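PDB 3DCD: galactose mutarotase related enzyme from Lactobacillus acidophilus, which probably binds carbohydrate and may act as an isomerase of the aldose 1-epimerase (galactose mutarotase) family, although its exact function is unknown. Local coordinates for residues Gly74-Glu82 with Leu94-Tyr105. Sequence-based numbering, arbitrary orientation.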
ATOM      1  N   GLY A  74       2.769  10.144   5.506  1.00 17.28           N
ATOM      2  CA  GLY A  74       3.115  11.339   4.752  1.00 16.74           C
ATOM      3  C   GLY A  74       1.941  12.126   4.221  1.00 17.29           C
ATOM      4  O   GLY A  74       0.830  12.078   4.775  1.00 17.33           O
ATOM      5  N   PHE A  75       2.189  12.863   3.143  1.00 16.68           N
ATOM      6  CA  PHE A  75       1.179  13.798   2.633  1.00 16.26           C
ATOM      7  C   PHE A  75       0.522  13.402   1.309  1.00 16.13           C
ATOM      8  O   PHE A  75      -0.460  14.038   0.908  1.00 16.59           O
ATOM      9  CB  PHE A  75       1.742  15.235   2.529  1.00 15.78           C
ATOM     10  CG  PHE A  75       3.022  15.343   1.724  1.00 15.80           C
ATOM     11  CD1 PHE A  75       3.022  15.118   0.343  1.00 16.71           C
ATOM     12  CD2 PHE A  75       4.232  15.668   2.351  1.00 14.85           C
ATOM     13  CE1 PHE A  75       4.196  15.207  -0.407  1.00 14.89           C
ATOM     14  CE2 PHE A  75       5.412  15.764   1.608  1.00 15.53           C
ATOM     15  CZ  PHE A  75       5.396  15.523   0.229  1.00 15.97           C
ATOM     16  N   ALA A  76       1.038  12.377   0.621  1.00 15.95           N
ATOM     17  CA  ALA A  76       0.515  12.042  -0.728  1.00 16.31           C
ATOM     18  C   ALA A  76      -1.007  11.856  -0.765  1.00 16.40           C
ATOM     19  O   ALA A  76      -1.679  12.317  -1.690  1.00 16.13           O
ATOM     20  CB  ALA A  76       1.220  10.801  -1.316  1.00 15.94           C
ATOM     21  N   ARG A  77      -1.548  11.191   0.246  1.00 16.41           N
ATOM     22  CA  ARG A  77      -2.955  10.806   0.222  1.00 17.55           C
ATOM     23  C   ARG A  77      -3.925  11.979   0.375  1.00 18.10           C
ATOM     24  O   ARG A  77      -5.115  11.841   0.086  1.00 18.29           O
ATOM     25  CB  ARG A  77      -3.232   9.718   1.261  1.00 18.27           C
ATOM     26  CG  ARG A  77      -3.213  10.165   2.692  1.00 20.11           C
ATOM     27  CD  ARG A  77      -3.341   8.915   3.548  1.00 26.03           C
ATOM     28  NE  ARG A  77      -3.539   9.216   4.955  1.00 27.92           N
ATOM     29  CZ  ARG A  77      -2.585   9.667   5.752  1.00 30.52           C
ATOM     30  NH1 ARG A  77      -1.363   9.889   5.273  1.00 30.89           N
ATOM     31  NH2 ARG A  77      -2.857   9.904   7.024  1.00 30.50           N
ATOM     32  N   ASN A  78      -3.399  13.124   0.810  1.00 17.69           N
ATOM     33  CA  ASN A  78      -4.171  14.355   0.976  1.00 18.49           C
ATOM     34  C   ASN A  78      -3.871  15.377  -0.110  1.00 18.04           C
ATOM     35  O   ASN A  78      -4.388  16.486  -0.078  1.00 18.75           O
ATOM     36  CB  ASN A  78      -3.871  14.962   2.352  1.00 19.17           C
ATOM     37  CG  ASN A  78      -4.337  14.077   3.483  1.00 21.12           C
ATOM     38  OD1 ASN A  78      -5.336  13.397   3.353  1.00 22.27           O
ATOM     39  ND2 ASN A  78      -3.611  14.089   4.607  1.00 23.11           N
ATOM     40  N   ALA A  79      -3.038  14.994  -1.078  1.00 17.63           N
ATOM     41  CA  ALA A  79      -2.589  15.911  -2.131  1.00 17.23           C
ATOM     42  C   ALA A  79      -3.348  15.674  -3.411  1.00 16.98           C
ATOM     43  O   ALA A  79      -3.751  14.558  -3.689  1.00 16.75           O
ATOM     44  CB  ALA A  79      -1.081  15.753  -2.382  1.00 17.11           C
ATOM     45  N   ASP A  80      -3.531  16.725  -4.198  1.00 16.95           N
ATOM     46  CA  ASP A  80      -4.168  16.579  -5.491  1.00 17.22           C
ATOM     47  C   ASP A  80      -3.061  16.506  -6.531  1.00 17.48           C
ATOM     48  O   ASP A  80      -2.207  17.397  -6.591  1.00 17.34           O
ATOM     49  CB  ASP A  80      -5.105  17.756  -5.760  1.00 17.47           C
ATOM     50  CG  ASP A  80      -6.247  17.800  -4.782  1.00 18.51           C
ATOM     51  OD1 ASP A  80      -6.900  16.753  -4.587  1.00 18.39           O
ATOM     52  OD2 ASP A  80      -6.469  18.867  -4.175  1.00 20.99           O
ATOM     53  N   PHE A  81      -3.079  15.421  -7.311  1.00 16.68           N
ATOM     54  CA  PHE A  81      -2.102  15.152  -8.356  1.00 16.82           C
ATOM     55  C   PHE A  81      -2.617  15.679  -9.682  1.00 16.90           C
ATOM     56  O   PHE A  81      -3.826  15.762  -9.889  1.00 16.29           O
ATOM     57  CB  PHE A  81      -1.932  13.640  -8.520  1.00 16.50           C
ATOM     58  CG  PHE A  81      -1.139  12.968  -7.423  1.00 15.62           C
ATOM     59  CD1 PHE A  81      -1.610  12.934  -6.110  1.00 14.45           C
ATOM     60  CD2 PHE A  81       0.048  12.313  -7.723  1.00 15.57           C
ATOM     61  CE1 PHE A  81      -0.894  12.300  -5.103  1.00 15.46           C
ATOM     62  CE2 PHE A  81       0.781  11.659  -6.727  1.00 16.32           C
ATOM     63  CZ  PHE A  81       0.306  11.647  -5.408  1.00 17.45           C
ATOM     64  N   GLU A  82      -1.693  16.005 -10.582  1.00 18.09           N
ATOM     65  CA  GLU A  82      -2.014  16.298 -11.977  1.00 18.95           C
ATOM     66  C   GLU A  82      -2.109  15.000 -12.778  1.00 18.55           C
ATOM     67  O   GLU A  82      -1.400  14.028 -12.481  1.00 18.75           O
ATOM     68  CB  GLU A  82      -0.950  17.199 -12.612  1.00 20.12           C
ATOM     69  CG  GLU A  82      -0.759  18.595 -11.946  1.00 26.36           C
ATOM     70  CD  GLU A  82      -2.047  19.416 -11.812  1.00 32.88           C
ATOM     71  OE1 GLU A  82      -2.691  19.729 -12.840  1.00 35.89           O
ATOM     72  OE2 GLU A  82      -2.402  19.774 -10.663  1.00 37.76           O
ATOM     73  N   LEU A  94       0.861  12.884 -11.417  1.00 14.74           N
ATOM     74  CA  LEU A  94       2.076  13.555 -11.063  1.00 14.62           C
ATOM     75  C   LEU A  94       1.834  14.556  -9.944  1.00 14.62           C
ATOM     76  O   LEU A  94       0.906  15.377  -9.999  1.00 13.65           O
ATOM     77  CB  LEU A  94       2.636  14.276 -12.288  1.00 14.03           C
ATOM     78  CG  LEU A  94       3.807  15.243 -12.134  1.00 15.50           C
ATOM     79  CD1 LEU A  94       5.061  14.594 -11.587  1.00 14.91           C
ATOM     80  CD2 LEU A  94       4.081  15.953 -13.496  1.00 14.74           C
ATOM     81  N   LEU A  95       2.700  14.482  -8.946  1.00 15.23           N
ATOM     82  CA  LEU A  95       2.737  15.461  -7.866  1.00 15.32           C
ATOM     83  C   LEU A  95       4.157  16.017  -7.732  1.00 15.64           C
ATOM     84  O   LEU A  95       5.126  15.254  -7.646  1.00 15.39           O
ATOM     85  CB  LEU A  95       2.287  14.831  -6.543  1.00 15.60           C
ATOM     86  CG  LEU A  95       2.398  15.695  -5.267  1.00 14.85           C
ATOM     87  CD1 LEU A  95       1.391  16.870  -5.299  1.00 16.67           C
ATOM     88  CD2 LEU A  95       2.235  14.848  -3.997  1.00 15.72           C
ATOM     89  N   LYS A  96       4.258  17.346  -7.725  1.00 16.20           N
ATOM     90  CA  LYS A  96       5.515  18.022  -7.465  1.00 17.05           C
ATOM     91  C   LYS A  96       5.453  18.668  -6.089  1.00 16.86           C
ATOM     92  O   LYS A  96       4.369  18.898  -5.539  1.00 16.31           O
ATOM     93  CB  LYS A  96       5.783  19.098  -8.516  1.00 17.37           C
ATOM     94  CG  LYS A  96       5.991  18.563  -9.931  1.00 18.65           C
ATOM     95  CD  LYS A  96       6.119  19.682 -10.944  1.00 18.73           C
ATOM     96  CE  LYS A  96       6.273  19.085 -12.328  1.00 23.26           C
ATOM     97  NZ  LYS A  96       6.405  20.112 -13.388  1.00 24.00           N
ATOM     98  N   ASP A  97       6.626  18.965  -5.541  1.00 16.70           N
ATOM     99  CA  ASP A  97       6.721  19.754  -4.324  1.00 16.85           C
ATOM    100  C   ASP A  97       6.075  21.115  -4.530  1.00 17.10           C
ATOM    101  O   ASP A  97       6.063  21.660  -5.637  1.00 16.88           O
ATOM    102  CB  ASP A  97       8.181  19.914  -3.883  1.00 16.93           C
ATOM    103  CG  ASP A  97       9.025  20.686  -4.902  1.00 17.46           C
ATOM    104  OD1 ASP A  97       9.251  21.888  -4.690  1.00 19.25           O
ATOM    105  OD2 ASP A  97       9.466  20.090  -5.909  1.00 17.69           O
ATOM    106  N   ASN A  98       5.498  21.648  -3.467  1.00 17.43           N
ATOM    107  CA  ASN A  98       4.943  22.998  -3.502  1.00 18.13           C
ATOM    108  C   ASN A  98       5.293  23.683  -2.193  1.00 18.17           C
ATOM    109  O   ASN A  98       5.967  23.082  -1.341  1.00 17.04           O
ATOM    110  CB  ASN A  98       3.418  22.967  -3.736  1.00 18.66           C
ATOM    111  CG  ASN A  98       2.697  22.019  -2.782  1.00 20.28           C
ATOM    112  OD1 ASN A  98       2.843  22.120  -1.572  1.00 21.36           O
ATOM    113  ND2 ASN A  98       1.932  21.079  -3.331  1.00 23.61           N
ATOM    114  N   GLU A  99       4.826  24.923  -2.024  1.00 18.35           N
ATOM    115  CA  GLU A  99       5.101  25.692  -0.811  1.00 19.99           C
ATOM    116  C   GLU A  99       4.728  24.926   0.461  1.00 19.37           C
ATOM    117  O   GLU A  99       5.493  24.929   1.433  1.00 19.72           O
ATOM    118  CB  GLU A  99       4.400  27.058  -0.854  1.00 19.77           C
ATOM    119  CG  GLU A  99       4.968  28.053   0.140  1.00 22.49           C
ATOM    120  CD  GLU A  99       4.503  29.487  -0.083  1.00 22.39           C
ATOM    121  OE1 GLU A  99       3.595  29.741  -0.908  1.00 27.02           O
ATOM    122  OE2 GLU A  99       5.063  30.376   0.579  1.00 27.19           O
ATOM    123  N   GLU A 100       3.586  24.238   0.423  1.00 19.48           N
ATOM    124  CA  GLU A 100       3.084  23.469   1.566  1.00 19.76           C
ATOM    125  C   GLU A 100       3.885  22.199   1.861  1.00 19.03           C
ATOM    126  O   GLU A 100       4.217  21.928   3.020  1.00 18.81           O
ATOM    127  CB  GLU A 100       1.608  23.111   1.379  1.00 20.13           C
ATOM    128  CG  GLU A 100       0.664  24.282   1.556  1.00 23.44           C
ATOM    129  CD  GLU A 100       0.915  25.013   2.865  1.00 26.97           C
ATOM    130  OE1 GLU A 100       0.773  24.383   3.935  1.00 29.60           O
ATOM    131  OE2 GLU A 100       1.271  26.209   2.822  1.00 29.06           O
ATOM    132  N   THR A 101       4.183  21.400   0.837  1.00 18.27           N
ATOM    133  CA  THR A 101       4.964  20.182   1.094  1.00 17.12           C
ATOM    134  C   THR A 101       6.353  20.521   1.612  1.00 16.66           C
ATOM    135  O   THR A 101       6.890  19.810   2.481  1.00 16.14           O
ATOM    136  CB  THR A 101       5.094  19.264  -0.136  1.00 17.57           C
ATOM    137  OG1 THR A 101       5.910  19.901  -1.122  1.00 17.16           O
ATOM    138  CG2 THR A 101       3.724  18.903  -0.714  1.00 17.55           C
ATOM    139  N   ARG A 102       6.930  21.606   1.097  1.00 15.85           N
ATOM    140  CA  ARG A 102       8.282  22.010   1.482  1.00 16.16           C
ATOM    141  C   ARG A 102       8.387  22.408   2.959  1.00 16.19           C
ATOM    142  O   ARG A 102       9.463  22.301   3.559  1.00 16.35           O
ATOM    143  CB  ARG A 102       8.829  23.093   0.546  1.00 16.41           C
ATOM    144  CG  ARG A 102       9.257  22.523  -0.822  1.00 16.12           C
ATOM    145  CD  ARG A 102      10.059  23.527  -1.660  1.00 16.40           C
ATOM    146  NE  ARG A 102       9.343  24.782  -1.874  1.00 16.29           N
ATOM    147  CZ  ARG A 102       8.487  25.005  -2.871  1.00 17.55           C
ATOM    148  NH1 ARG A 102       8.234  24.062  -3.763  1.00 17.85           N
ATOM    149  NH2 ARG A 102       7.879  26.175  -2.977  1.00 18.74           N
ATOM    150  N   LYS A 103       7.256  22.809   3.548  1.00 15.80           N
ATOM    151  CA  LYS A 103       7.178  23.164   4.972  1.00 15.54           C
ATOM    152  C   LYS A 103       7.378  21.971   5.913  1.00 14.99           C
ATOM    153  O   LYS A 103       7.872  22.131   7.040  1.00 14.60           O
ATOM    154  CB  LYS A 103       5.815  23.791   5.274  1.00 16.06           C
ATOM    155  CG  LYS A 103       5.625  25.217   4.759  1.00 17.49           C
ATOM    156  CD  LYS A 103       4.215  25.667   5.108  1.00 19.14           C
ATOM    157  CE  LYS A 103       3.953  27.098   4.722  1.00 20.14           C
ATOM    158  NZ  LYS A 103       2.509  27.389   4.919  1.00 20.03           N
ATOM    159  N   VAL A 104       6.977  20.790   5.453  1.00 14.57           N
ATOM    160  CA  VAL A 104       7.012  19.571   6.263  1.00 14.62           C
ATOM    161  C   VAL A 104       8.034  18.573   5.723  1.00 14.79           C
ATOM    162  O   VAL A 104       8.265  17.524   6.323  1.00 14.51           O
ATOM    163  CB  VAL A 104       5.596  18.884   6.348  1.00 14.00           C
ATOM    164  CG1 VAL A 104       4.562  19.836   6.928  1.00 15.78           C
ATOM    165  CG2 VAL A 104       5.135  18.384   4.978  1.00 13.96           C
ATOM    166  N   TYR A 105       8.641  18.910   4.584  1.00 15.12           N
ATOM    167  CA  TYR A 105       9.504  17.973   3.869  1.00 15.63           C
ATOM    168  C   TYR A 105      10.409  18.776   2.912  1.00 16.22           C
ATOM    169  O   TYR A 105       9.973  19.189   1.826  1.00 15.76           O
ATOM    170  CB  TYR A 105       8.639  16.938   3.134  1.00 16.17           C
ATOM    171  CG  TYR A 105       9.440  15.814   2.499  1.00 15.89           C
ATOM    172  CD1 TYR A 105      10.101  14.871   3.289  1.00 15.35           C
ATOM    173  CD2 TYR A 105       9.540  15.708   1.108  1.00 14.71           C
ATOM    174  CE1 TYR A 105      10.858  13.845   2.708  1.00 15.58           C
ATOM    175  CE2 TYR A 105      10.298  14.692   0.519  1.00 16.27           C
ATOM    176  CZ  TYR A 105      10.950  13.766   1.326  1.00 16.03           C
ATOM    177  OH  TYR A 105      11.709  12.752   0.754  1.00 16.73           O
TER
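Two phenylalanines of loop 74-82 each take an aliphatic group over a ring face: the Phe75 ring takes the Thr101 methyl of helix 99-104, the Phe81 ring takes Leu95 of strand 90-96. Thr101 CG2 sits 3.9 Å from the centroid of the Phe75 ring, a CH-pi contact 17° off the normal. Tyr105 CB meets the ring edge at Phe75 CE2, and Val104 CG2 lies 3.9 Å from Phe75 CD2. Phe75 CG stands between its backbone N and carbonyl carbon (chi1 54°), which turns the ring against helix 99-104. A bond from Asn98 N to Thr101 OG1 helps fix the methyl's position; Thr101 N to Asn98 OD1 (2.8 Å) is the N-cap half of this capping box. Leu95 CB rests over the Phe81 ring, 3.7 Å from its centroid, and Leu95 CD2 reaches Ala79 CB at 3.8 Å. Phe111 and Val113 of strand 109-118 also touch Phe81; trimming it to an alanine is likely to open a gap between Leu95 and that strand. Next door, Glu82 and Leu94 form an antiparallel hydrogen-bonded pair, Glu82 N to Leu94 O and Leu94 N to Glu82 O each 2.7 Å. The contact thus pins the loop between strands 66-69 and 82-87 onto the edge of the large antiparallel sheet, consistent with the family's beta-sandwich fold, where outermost strand 82-87 pairs with 90-96 and Phe109 touches Phe75.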